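Local coordinates for protein Atg5 (Kluyveromyces marxianus, PDB 3VQI) that takes part in autophagic vesicle formation, cytoplasm-to-vacuole transport and nucleophagy, and forms the autophagy-essential conjugate with Atg12, at residues Val20-Ala25 with Ala60-Val65; Ala46-Tyr51 with Trp115-Cys120; Phe50-Val55 with Trp74-Asn79; Val174-Leu177 with Asp183-Ala186; Pro214-Thr219 with Ala226-Ser231. One frame throughout, in Å; residues are numbered along the deposited sequence.

Interaction 1: residues Val20-Ala25 with Ala60-Val65; sequences VVVSDA and ADTIKV
I63 holds CG1 opposite its carbonyl carbon (chi1 -87°), and a second turn with chi2 at 56° delivers CD1 to V22, whose side chain leaves the backbone toward the 60-65 segment. In V22 chi1 is -180°, which places CG1 beside the carbonyl carbon and CG2 beside the backbone N. Both methyls lean on the same partner: I63 CD1 lies 3.3 Å from V22 CG2 and 3.8 Å from V22 CG1. The terminal methyl of the isoleucine therefore rests against the fork of the valine, closer to one branch, though the exact value of so short an approach is doubtful at this resolution. The same V22 CG2 also meets T62 CG2, more loosely, at 4.3 Å. The methyl of T62 faces the valine while its hydroxyl OG1 is hydrogen-bonded to D35 O, so this largely apolar contact leaves the threonine oxygen satisfied. The far end of the contact has a different character. The side chain of K64 runs extended beyond CG across to A25, where K64 CE stands 3.4 Å and NZ 3.6 Å from A25 O. Both residues here are exposed, unlike the buried V22, T62 and I63. V22 closes strand 15-22, and residues 60-65 lie in the loop that follows helix 48-59. L59 of that helix also touches V22, while V20, two residues earlier on the same side of the strand, packs on V55 of the helix and L119 of strand 114-121.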
# COMPACT_ATOMS: atom_id res chain seq x y z
N VAL A 20 11.24 5.59 12.21
CA VAL A 20 11.27 6.84 11.47
C VAL A 20 12.28 7.80 12.08
O VAL A 20 12.13 8.22 13.23
CB VAL A 20 9.87 7.50 11.47
CG1 VAL A 20 9.89 8.78 10.67
CG2 VAL A 20 8.84 6.52 10.92
N VAL A 21 13.30 8.14 11.31
CA VAL A 21 14.35 9.04 11.78
C VAL A 21 14.36 10.29 10.91
O VAL A 21 14.24 10.20 9.69
CB VAL A 21 15.74 8.38 11.67
CG1 VAL A 21 16.77 9.25 12.38
CG2 VAL A 21 15.71 6.95 12.22
N VAL A 22 14.53 11.46 11.53
CA VAL A 22 14.58 12.68 10.74
C VAL A 22 15.79 12.61 9.81
O VAL A 22 16.82 12.06 10.18
CB VAL A 22 14.72 13.92 11.62
CG1 VAL A 22 14.76 15.16 10.74
CG2 VAL A 22 13.56 14.00 12.59
N SER A 23 15.66 13.14 8.60
CA SER A 23 16.77 13.09 7.65
C SER A 23 17.82 14.12 8.02
O SER A 23 17.50 15.17 8.59
CB SER A 23 16.29 13.33 6.22
OG SER A 23 15.94 14.68 6.01
N ASP A 24 19.07 13.81 7.70
CA ASP A 24 20.18 14.71 8.01
C ASP A 24 19.93 16.12 7.51
O ASP A 24 20.22 17.09 8.20
CB ASP A 24 21.47 14.16 7.39
CG ASP A 24 21.67 12.67 7.68
OD1 ASP A 24 21.59 12.27 8.86
OD2 ASP A 24 21.92 11.91 6.73
N ALA A 25 19.36 16.22 6.32
CA ALA A 25 19.08 17.52 5.71
C ALA A 25 18.27 18.51 6.54
O ALA A 25 18.50 19.71 6.45
CB ALA A 25 18.42 17.32 4.36
N ALA A 60 8.62 16.88 15.72
CA ALA A 60 8.62 18.32 15.46
C ALA A 60 9.73 19.06 16.21
O ALA A 60 10.24 20.08 15.75
CB ALA A 60 7.28 18.92 15.82
N ASP A 61 10.10 18.52 17.37
CA ASP A 61 11.14 19.12 18.21
C ASP A 61 12.53 19.06 17.61
O ASP A 61 13.35 19.95 17.83
CB ASP A 61 11.16 18.44 19.58
CG ASP A 61 10.39 19.21 20.62
OD1 ASP A 61 9.62 20.12 20.23
OD2 ASP A 61 10.54 18.89 21.82
N THR A 62 12.80 17.99 16.87
CA THR A 62 14.10 17.77 16.27
C THR A 62 14.21 18.31 14.86
O THR A 62 15.27 18.22 14.23
CB THR A 62 14.41 16.27 16.27
OG1 THR A 62 14.41 15.80 17.63
CG2 THR A 62 15.75 15.98 15.65
N ILE A 63 13.14 18.90 14.34
CA ILE A 63 13.18 19.44 13.00
C ILE A 63 13.66 20.88 13.04
O ILE A 63 13.01 21.73 13.65
CB ILE A 63 11.80 19.34 12.30
CG1 ILE A 63 11.64 17.98 11.63
CG2 ILE A 63 11.66 20.42 11.25
CD1 ILE A 63 11.83 16.79 12.53
N LYS A 64 14.78 21.15 12.38
CA LYS A 64 15.36 22.49 12.35
C LYS A 64 14.65 23.41 11.37
O LYS A 64 14.55 24.62 11.60
CB LYS A 64 16.85 22.42 11.98
CG LYS A 64 17.13 22.31 10.47
CD LYS A 64 18.62 22.19 10.15
CE LYS A 64 18.88 22.30 8.64
NZ LYS A 64 20.33 22.20 8.29
N VAL A 65 14.17 22.84 10.28
CA VAL A 65 13.51 23.61 9.23
C VAL A 65 12.08 24.01 9.62
O VAL A 65 11.46 23.35 10.44
CB VAL A 65 13.49 22.79 7.90
CG1 VAL A 65 13.14 23.68 6.72
CG2 VAL A 65 14.86 22.15 7.68

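Interaction 2: residues Ala46-Tyr51 with Trp115-Cys120; sequences AYLGFY and WELQLC
L48, in the first turn of helix 48-59, looks across at L117 of strand 114-121 with their CA atoms 10.7 Å apart, so side chains alone bridge the gap. L48 does this with a forked end. Its CD2 meets L117 CD1 at 4.1 Å, and its CD1 reaches W115 CH2 at 4.4 Å, coming to the indole obliquely at the outer end of the six-membered ring. On the strand, W115 and L117 point to the same side and support each other: L117 CD2 lies 3.5 Å above one face of the W115 ring, offset toward its rim. In L117 a chi1 of -61° places CG beside the backbone N, and chi2 of 179° then sends CD2 to the tryptophan and CD1 to the helix. All three residues are buried, and the contact is purely apolar. Around it, W115 also meets F93 edge-to-face and touches I16 and V18 of strand 15-22, while L48 touches V83. The helix starts with bonds spanning three residues, F50 N to Y47 O at 2.7 Å and Y51 N to L48 O at 2.8 Å. A buffer molecule, HEPES, probably from the crystallisation liquor, lies near L48 and accepts a hydrogen bond from G49 N. Helix 48-59 lies across one face of the mixed sheet, and strand 114-121 runs between strands 15-22 and 74-78, the inner strand under the start of the helix in a beta-grasp fold.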
# COMPACT_ATOMS: atom_id res chain seq x y z
N ALA A 46 -2.63 -0.20 4.84
CA ALA A 46 -2.95 1.17 5.21
C ALA A 46 -2.03 1.97 4.32
O ALA A 46 -1.27 1.40 3.54
CB ALA A 46 -2.62 1.41 6.67
N TYR A 47 -2.07 3.29 4.44
CA TYR A 47 -1.20 4.13 3.63
C TYR A 47 -0.21 4.90 4.50
O TYR A 47 -0.57 5.37 5.58
CB TYR A 47 -2.05 5.11 2.82
CG TYR A 47 -2.75 4.46 1.66
CD1 TYR A 47 -2.04 4.08 0.53
CD2 TYR A 47 -4.13 4.24 1.68
CE1 TYR A 47 -2.67 3.50 -0.57
CE2 TYR A 47 -4.78 3.66 0.58
CZ TYR A 47 -4.04 3.30 -0.54
OH TYR A 47 -4.66 2.74 -1.63
N LEU A 48 1.04 5.00 4.03
CA LEU A 48 2.08 5.72 4.76
C LEU A 48 1.58 7.08 5.16
O LEU A 48 1.86 7.57 6.25
CB LEU A 48 3.34 5.89 3.91
CG LEU A 48 4.35 4.75 4.03
CD1 LEU A 48 5.52 4.97 3.09
CD2 LEU A 48 4.81 4.68 5.47
N GLY A 49 0.82 7.68 4.25
CA GLY A 49 0.27 8.99 4.51
C GLY A 49 -0.59 9.07 5.75
O GLY A 49 -0.72 10.15 6.33
N PHE A 50 -1.18 7.95 6.18
CA PHE A 50 -2.02 8.00 7.38
C PHE A 50 -1.13 8.29 8.59
O PHE A 50 -1.59 8.83 9.59
CB PHE A 50 -2.73 6.66 7.66
CG PHE A 50 -3.82 6.30 6.68
CD1 PHE A 50 -4.46 7.26 5.92
CD2 PHE A 50 -4.23 4.97 6.56
CE1 PHE A 50 -5.52 6.91 5.05
CE2 PHE A 50 -5.28 4.60 5.71
CZ PHE A 50 -5.92 5.57 4.95
N TYR A 51 0.14 7.91 8.48
CA TYR A 51 1.07 8.09 9.60
C TYR A 51 1.88 9.39 9.60
O TYR A 51 2.48 9.74 10.61
CB TYR A 51 2.01 6.89 9.68
CG TYR A 51 1.30 5.58 9.85
CD1 TYR A 51 0.88 5.15 11.10
CD2 TYR A 51 0.99 4.79 8.75
CE1 TYR A 51 0.16 3.96 11.26
CE2 TYR A 51 0.26 3.60 8.89
CZ TYR A 51 -0.15 3.19 10.15
OH TYR A 51 -0.85 2.01 10.30
N TRP A 115 11.74 -1.66 9.68
CA TRP A 115 11.91 -0.96 8.42
C TRP A 115 12.30 0.47 8.79
O TRP A 115 11.57 1.13 9.54
CB TRP A 115 10.58 -0.98 7.66
CG TRP A 115 10.59 -0.39 6.27
CD1 TRP A 115 11.64 -0.33 5.40
CD2 TRP A 115 9.46 0.12 5.55
NE1 TRP A 115 11.24 0.19 4.19
CE2 TRP A 115 9.90 0.47 4.26
CE3 TRP A 115 8.11 0.32 5.88
CZ2 TRP A 115 9.04 1.00 3.29
CZ3 TRP A 115 7.26 0.85 4.91
CH2 TRP A 115 7.73 1.18 3.63
N GLU A 116 13.44 0.95 8.32
CA GLU A 116 13.85 2.31 8.65
C GLU A 116 13.56 3.28 7.51
O GLU A 116 13.90 3.03 6.36
CB GLU A 116 15.35 2.35 9.00
CG GLU A 116 15.76 3.68 9.64
CD GLU A 116 17.24 3.75 10.04
OE1 GLU A 116 17.92 2.70 10.06
OE2 GLU A 116 17.71 4.87 10.35
N LEU A 117 12.93 4.40 7.85
CA LEU A 117 12.57 5.43 6.88
C LEU A 117 13.05 6.78 7.38
O LEU A 117 13.11 7.00 8.60
CB LEU A 117 11.05 5.50 6.70
CG LEU A 117 10.37 4.23 6.17
CD1 LEU A 117 8.86 4.45 6.07
CD2 LEU A 117 10.95 3.87 4.81
N GLN A 118 13.41 7.68 6.47
CA GLN A 118 13.81 8.99 6.93
C GLN A 118 12.62 9.92 6.64
O GLN A 118 11.91 9.74 5.66
CB GLN A 118 15.07 9.52 6.21
CG GLN A 118 16.05 8.48 5.63
CD GLN A 118 16.41 7.35 6.58
OE1 GLN A 118 16.75 7.57 7.74
NE2 GLN A 118 16.36 6.11 6.07
N LEU A 119 12.39 10.88 7.52
CA LEU A 119 11.31 11.82 7.32
C LEU A 119 11.99 13.04 6.70
O LEU A 119 12.89 13.62 7.30
CB LEU A 119 10.63 12.17 8.66
CG LEU A 119 9.64 13.34 8.62
CD1 LEU A 119 8.40 12.91 7.84
CD2 LEU A 119 9.27 13.76 10.03
N CYS A 120 11.56 13.42 5.51
CA CYS A 120 12.17 14.54 4.82
C CYS A 120 11.17 15.66 4.52
O CYS A 120 9.97 15.43 4.48
CB CYS A 120 12.78 14.06 3.50
SG CYS A 120 13.63 12.47 3.62

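Interaction 3: residues Phe50-Val55 with Trp74-Asn79; sequences FYLPTV and WWFEYN
L52 forms the tight part of this contact by straddling the start of the W74 side chain: its CD2 lies 3.8 Å and its CD1 3.9 Å from W74 CB. A chi1 of -131°, well away from a staggered value, turns both methyls toward the strand. W74 itself leads its indole away from the helix, to where NE1 bonds to S69 O and the ring meets Y67 and H121 edge-to-face. Packing is looser two residues along the strand, at F76, where the ring reaches to the helix and is touched obliquely by two residues, L52 CG at 4.2 Å from F76 CE1 and V55 CG1 at 4.4 Å from F76 CE2. Away from this buried interface, the helix turns P53 and T54 to its partly exposed side. W75 points from the strand to the other face of the sheet. There its NE1 donates to E77 OE2 at 2.9 Å, a nearly straight bond (167°) lying in the indole plane and reaching the carboxylate on its anti side, which restrains the rotation of the indole. The axes of 50-55 and 74-78 cross at 98° and approach to 9.7 Å. A helix crossing one face of a mixed sheet, its apolar residues filling the core between them, is the hallmark of the ubiquitin fold, seen here in the UblA domain.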
# COMPACT_ATOMS: atom_id res chain seq x y z
N PHE A 50 -1.18 7.95 6.18
CA PHE A 50 -2.02 8.00 7.38
C PHE A 50 -1.13 8.29 8.59
O PHE A 50 -1.59 8.83 9.59
CB PHE A 50 -2.73 6.66 7.66
CG PHE A 50 -3.82 6.30 6.68
CD1 PHE A 50 -4.46 7.26 5.92
CD2 PHE A 50 -4.23 4.97 6.56
CE1 PHE A 50 -5.52 6.91 5.05
CE2 PHE A 50 -5.28 4.60 5.71
CZ PHE A 50 -5.92 5.57 4.95
N TYR A 51 0.14 7.91 8.48
CA TYR A 51 1.07 8.09 9.60
C TYR A 51 1.88 9.39 9.60
O TYR A 51 2.48 9.74 10.61
CB TYR A 51 2.01 6.89 9.68
CG TYR A 51 1.30 5.58 9.85
CD1 TYR A 51 0.88 5.15 11.10
CD2 TYR A 51 0.99 4.79 8.75
CE1 TYR A 51 0.16 3.96 11.26
CE2 TYR A 51 0.26 3.60 8.89
CZ TYR A 51 -0.15 3.19 10.15
OH TYR A 51 -0.85 2.01 10.30
N LEU A 52 1.87 10.09 8.47
CA LEU A 52 2.62 11.33 8.31
C LEU A 52 2.52 12.35 9.45
O LEU A 52 3.52 12.65 10.09
CB LEU A 52 2.25 12.01 6.99
CG LEU A 52 3.41 12.47 6.10
CD1 LEU A 52 2.93 13.55 5.15
CD2 LEU A 52 4.54 12.99 6.96
N PRO A 53 1.32 12.90 9.72
CA PRO A 53 1.21 13.88 10.81
C PRO A 53 1.63 13.41 12.20
O PRO A 53 2.13 14.19 13.01
CB PRO A 53 -0.26 14.30 10.77
CG PRO A 53 -0.94 13.20 10.01
CD PRO A 53 0.06 12.83 8.96
N THR A 54 1.41 12.13 12.49
CA THR A 54 1.79 11.58 13.78
C THR A 54 3.30 11.61 13.88
O THR A 54 3.86 12.04 14.89
CB THR A 54 1.32 10.12 13.90
OG1 THR A 54 -0.06 10.04 13.53
CG2 THR A 54 1.51 9.60 15.33
N VAL A 55 3.96 11.16 12.82
CA VAL A 55 5.41 11.14 12.78
C VAL A 55 5.95 12.57 12.86
O VAL A 55 6.90 12.85 13.59
CB VAL A 55 5.90 10.43 11.52
CG1 VAL A 55 7.37 10.71 11.27
CG2 VAL A 55 5.70 8.96 11.71
N TRP A 74 6.23 17.04 2.68
CA TRP A 74 6.84 15.99 3.48
C TRP A 74 6.78 14.72 2.66
O TRP A 74 5.93 14.59 1.79
CB TRP A 74 6.10 15.74 4.79
CG TRP A 74 6.13 16.86 5.76
CD1 TRP A 74 5.22 17.89 5.87
CD2 TRP A 74 7.10 17.08 6.78
NE1 TRP A 74 5.57 18.72 6.91
CE2 TRP A 74 6.73 18.25 7.49
CE3 TRP A 74 8.26 16.39 7.18
CZ2 TRP A 74 7.47 18.75 8.57
CZ3 TRP A 74 9.00 16.89 8.25
CH2 TRP A 74 8.60 18.07 8.93
N TRP A 75 7.69 13.81 2.91
CA TRP A 75 7.69 12.52 2.23
C TRP A 75 8.63 11.59 3.01
O TRP A 75 9.28 12.02 3.96
CB TRP A 75 8.10 12.68 0.76
CG TRP A 75 9.55 13.07 0.51
CD1 TRP A 75 10.62 12.23 0.44
CD2 TRP A 75 10.07 14.39 0.31
NE1 TRP A 75 11.77 12.93 0.22
CE2 TRP A 75 11.47 14.27 0.13
CE3 TRP A 75 9.50 15.67 0.26
CZ2 TRP A 75 12.31 15.37 -0.08
CZ3 TRP A 75 10.33 16.78 0.04
CH2 TRP A 75 11.73 16.62 -0.13
N PHE A 76 8.66 10.32 2.66
CA PHE A 76 9.54 9.40 3.36
C PHE A 76 10.61 8.92 2.40
O PHE A 76 10.40 8.87 1.17
CB PHE A 76 8.79 8.18 3.90
CG PHE A 76 7.87 8.46 5.04
CD1 PHE A 76 6.52 8.71 4.82
CD2 PHE A 76 8.34 8.42 6.36
CE1 PHE A 76 5.65 8.91 5.88
CE2 PHE A 76 7.48 8.63 7.43
CZ PHE A 76 6.13 8.87 7.19
N GLU A 77 11.76 8.58 2.94
CA GLU A 77 12.83 8.09 2.10
C GLU A 77 13.40 6.83 2.71
O GLU A 77 13.58 6.72 3.92
CB GLU A 77 13.93 9.13 1.94
CG GLU A 77 13.82 9.96 0.67
CD GLU A 77 14.86 11.06 0.60
OE1 GLU A 77 16.01 10.84 1.06
OE2 GLU A 77 14.55 12.16 0.09
N TYR A 78 13.64 5.86 1.85
CA TYR A 78 14.24 4.62 2.29
C TYR A 78 15.53 4.57 1.49
O TYR A 78 15.52 4.72 0.28
CB TYR A 78 13.35 3.42 1.95
CG TYR A 78 13.99 2.12 2.29
CD1 TYR A 78 14.56 1.31 1.30
CD2 TYR A 78 14.10 1.71 3.62
CE1 TYR A 78 15.22 0.13 1.61
CE2 TYR A 78 14.76 0.53 3.95
CZ TYR A 78 15.32 -0.25 2.95
OH TYR A 78 16.00 -1.40 3.28
N ASN A 79 16.65 4.40 2.20
CA ASN A 79 17.97 4.37 1.57
C ASN A 79 18.18 5.49 0.57
O ASN A 79 18.66 5.26 -0.53
CB ASN A 79 18.21 3.03 0.89
CG ASN A 79 18.46 1.93 1.89
OD1 ASN A 79 18.54 2.19 3.10
ND2 ASN A 79 18.59 0.69 1.41

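Interaction 4: residues Val174-Leu177 with Asp183-Ala186; sequences VSIL and DFMA
S175 aims its hydroxyl at the rim of the F184 ring: OG lies in the ring plane, 3.3 Å from F184 CD2 and 3.4 Å from F184 CB. The oxygen thus faces the edge of the phenyl group and stays off its faces. A chi1 of 76° places OG between the backbone N and the carbonyl carbon, and from there it also bonds to F172 O one turn back in its own helix. F184 extends its side chain with CG opposite the backbone N (chi1 177°), which carries the ring past the serine to I176. There the isoleucine crosses the phenylalanine obliquely, with CG1 4.1 Å from F184 CD2 and CD1 4.1 Å from F184 CE2. At the other end of the contact S175 CB meets D183 CB at 4.0 Å, while the carboxylate of D183 turns to N171, with a weak hydrogen bond to its ND2. The helices come very close here, the CA atoms of S175 and F184 being 5.3 Å apart, which the small serine permits. They are helices 166-178 and 181-189, a short-linked pair in the alpha-helical region of Atg5, and the F184 ring also meets those of W12 and F172. Chemically, the serine spends its proton on F172 O, so the oxygen probably meets the ring C-H at CD2 as a weak acceptor at most. Van der Waals packing, with the hydroxyl already satisfied inside its own helix, probably does most of the work.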
# COMPACT_ATOMS: atom_id res chain seq x y z
N VAL A 174 -14.42 4.41 5.86
CA VAL A 174 -14.31 4.33 7.30
C VAL A 174 -13.81 2.98 7.82
O VAL A 174 -13.06 2.93 8.79
CB VAL A 174 -15.67 4.68 7.97
CG1 VAL A 174 -15.64 4.30 9.44
CG2 VAL A 174 -15.94 6.17 7.84
N SER A 175 -14.21 1.89 7.16
CA SER A 175 -13.79 0.56 7.60
C SER A 175 -12.27 0.44 7.64
O SER A 175 -11.70 -0.22 8.52
CB SER A 175 -14.33 -0.50 6.65
OG SER A 175 -13.58 -0.52 5.44
N ILE A 176 -11.61 1.11 6.70
CA ILE A 176 -10.16 1.08 6.61
C ILE A 176 -9.51 1.89 7.73
O ILE A 176 -8.38 1.59 8.14
CB ILE A 176 -9.70 1.57 5.23
CG1 ILE A 176 -10.15 0.55 4.18
CG2 ILE A 176 -8.19 1.77 5.20
CD1 ILE A 176 -9.57 0.75 2.83
N LEU A 177 -10.21 2.91 8.22
CA LEU A 177 -9.68 3.74 9.29
C LEU A 177 -10.01 3.13 10.65
O LEU A 177 -9.20 3.18 11.57
CB LEU A 177 -10.26 5.16 9.20
CG LEU A 177 -10.11 5.87 7.85
CD1 LEU A 177 -10.98 7.13 7.81
CD2 LEU A 177 -8.64 6.20 7.62
N ASP A 183 -17.29 -4.80 8.07
CA ASP A 183 -17.81 -3.64 7.38
C ASP A 183 -17.14 -3.52 6.02
O ASP A 183 -17.77 -3.17 5.03
CB ASP A 183 -17.55 -2.38 8.20
CG ASP A 183 -18.64 -2.09 9.22
OD1 ASP A 183 -19.33 -3.05 9.65
OD2 ASP A 183 -18.80 -0.91 9.60
N PHE A 184 -15.84 -3.82 5.98
CA PHE A 184 -15.08 -3.75 4.75
C PHE A 184 -15.53 -4.84 3.78
O PHE A 184 -15.93 -4.54 2.65
CB PHE A 184 -13.57 -3.88 5.06
CG PHE A 184 -12.70 -3.88 3.83
CD1 PHE A 184 -12.25 -5.09 3.29
CD2 PHE A 184 -12.38 -2.69 3.19
CE1 PHE A 184 -11.50 -5.11 2.12
CE2 PHE A 184 -11.63 -2.69 2.02
CZ PHE A 184 -11.19 -3.90 1.49
N MET A 185 -15.47 -6.10 4.21
CA MET A 185 -15.88 -7.22 3.37
C MET A 185 -17.31 -7.03 2.86
O MET A 185 -17.65 -7.42 1.75
CB MET A 185 -15.81 -8.54 4.14
CG MET A 185 -14.41 -8.94 4.60
SD MET A 185 -13.26 -9.22 3.23
CE MET A 185 -13.61 -10.97 2.85
N ALA A 186 -18.14 -6.41 3.69
CA ALA A 186 -19.54 -6.17 3.35
C ALA A 186 -19.68 -5.46 2.02
O ALA A 186 -20.33 -5.98 1.11
CB ALA A 186 -20.21 -5.35 4.45

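Interaction 5: residues Pro214-Thr219 with Ala226-Ser231; sequences PTVPVT and AELLDS
In the UblB domain, the second ubiquitin-like unit of Atg5, P214 and V216 of the loop before helix 225-230 fold back onto L228 of that helix. One methyl of the leucine carries the whole contact: L228 CD1 lies 3.6 Å from V216 CG2 and 4.2 Å from P214 CB. The valine and leucine side chains meet at about a right angle, and the proline adds its CB from the loop's earlier end. L228 has CG opposite the backbone N (chi1 175°), which throws its branched end out from the helix toward the loop. The backbones stay well apart, with V216 CA 8.2 Å from L228 CA, and the contact is wholly apolar. Close by, S231 OG donates to L228 O at 2.6 Å; the donor stands off the carbonyl plane, tilted by 33°. Farther along the loop, order fades: the side chain of T219 is incomplete and residues 220-222 are not modelled, consistent with mobility there. P214 and V216 have further neighbours. P214 also rests on V204 of strand 202-205 and on I232, and V216 packs on L200 and L223. L228 touches V202, so helix 225-230 packs on strand 202-205 through this leucine, while the loop runs beside it, bonded through the backbone of V216 to L200.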
# COMPACT_ATOMS: atom_id res chain seq x y z
N PRO A 214 -0.45 -6.62 -15.47
CA PRO A 214 -0.74 -7.76 -16.34
C PRO A 214 -2.23 -8.02 -16.49
O PRO A 214 -2.92 -8.19 -15.48
CB PRO A 214 -0.08 -8.94 -15.62
CG PRO A 214 0.88 -8.31 -14.67
CD PRO A 214 0.18 -7.09 -14.22
N THR A 215 -2.72 -8.07 -17.73
CA THR A 215 -4.13 -8.37 -17.95
C THR A 215 -4.27 -9.87 -17.69
O THR A 215 -3.74 -10.69 -18.44
CB THR A 215 -4.57 -8.08 -19.40
OG1 THR A 215 -4.73 -6.66 -19.57
CG2 THR A 215 -5.89 -8.77 -19.71
N VAL A 216 -4.97 -10.21 -16.61
CA VAL A 216 -5.17 -11.60 -16.24
C VAL A 216 -6.66 -11.95 -16.19
O VAL A 216 -7.31 -11.82 -15.15
CB VAL A 216 -4.55 -11.90 -14.87
CG1 VAL A 216 -4.70 -13.38 -14.55
CG2 VAL A 216 -3.10 -11.49 -14.87
N PRO A 217 -7.22 -12.40 -17.32
CA PRO A 217 -8.64 -12.77 -17.35
C PRO A 217 -8.82 -14.13 -16.66
O PRO A 217 -7.89 -14.94 -16.63
CB PRO A 217 -8.94 -12.83 -18.84
CG PRO A 217 -7.65 -13.39 -19.39
CD PRO A 217 -6.61 -12.58 -18.65
N VAL A 218 -10.01 -14.37 -16.10
CA VAL A 218 -10.29 -15.63 -15.42
C VAL A 218 -10.80 -16.70 -16.39
O VAL A 218 -11.63 -16.43 -17.27
CB VAL A 218 -11.33 -15.44 -14.29
CG1 VAL A 218 -11.72 -16.79 -13.70
CG2 VAL A 218 -10.76 -14.54 -13.20
N THR A 219 -10.30 -17.92 -16.23
CA THR A 219 -10.67 -19.04 -17.08
C THR A 219 -10.08 -20.33 -16.52
O THR A 219 -8.93 -20.35 -16.07
CB THR A 219 -10.16 -18.80 -18.49
N ALA A 226 3.77 -19.04 -11.40
CA ALA A 226 4.82 -19.34 -12.36
C ALA A 226 4.31 -19.08 -13.78
O ALA A 226 5.04 -18.52 -14.60
CB ALA A 226 5.25 -20.80 -12.22
N GLU A 227 3.07 -19.46 -14.05
CA GLU A 227 2.48 -19.26 -15.37
C GLU A 227 2.28 -17.78 -15.67
O GLU A 227 2.36 -17.35 -16.82
CB GLU A 227 1.14 -20.00 -15.47
N LEU A 228 2.01 -16.99 -14.63
CA LEU A 228 1.81 -15.56 -14.80
C LEU A 228 3.14 -14.89 -15.11
O LEU A 228 3.25 -14.11 -16.07
CB LEU A 228 1.21 -14.94 -13.54
CG LEU A 228 1.07 -13.41 -13.57
CD1 LEU A 228 0.12 -12.98 -14.68
CD2 LEU A 228 0.55 -12.92 -12.22
N LEU A 229 4.16 -15.19 -14.31
CA LEU A 229 5.48 -14.60 -14.50
C LEU A 229 6.04 -14.86 -15.89
O LEU A 229 6.52 -13.93 -16.55
CB LEU A 229 6.45 -15.13 -13.44
CG LEU A 229 6.38 -14.46 -12.06
CD1 LEU A 229 4.98 -14.58 -11.52
CD2 LEU A 229 7.37 -15.09 -11.11
N ASP A 230 5.99 -16.11 -16.35
CA ASP A 230 6.49 -16.46 -17.67
C ASP A 230 5.86 -15.57 -18.74
O ASP A 230 6.56 -14.92 -19.51
CB ASP A 230 6.19 -17.91 -18.01
CG ASP A 230 6.92 -18.89 -17.11
OD1 ASP A 230 7.98 -18.52 -16.58
OD2 ASP A 230 6.43 -20.03 -16.96
N SER A 231 4.54 -15.55 -18.77
CA SER A 231 3.81 -14.76 -19.75
C SER A 231 4.17 -13.28 -19.72
O SER A 231 3.77 -12.51 -20.60
CB SER A 231 2.30 -14.93 -19.55
OG SER A 231 1.94 -14.72 -18.20

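Interactions 1, 2 and 3 gather in the UblA domain, their centres 3 to 14 Å apart, and all lie on the face of one mixed sheet covered by helix 48-59 or the loop that follows it. Strands 15-22, 114-121 and 74-78 are successive neighbours in that sheet. Interaction 1 alternates along the chain with 2 and 3, which start from the same helix and share F50 and Y51. Interaction 4 follows in the helical region, and interaction 5 comes last, in UblB, about 17 Å from interactions 2 and 4 at nearest atoms. Each contact joins parts of a single region, while F50, meeting I176 and L177, packs UblA directly against the helical region.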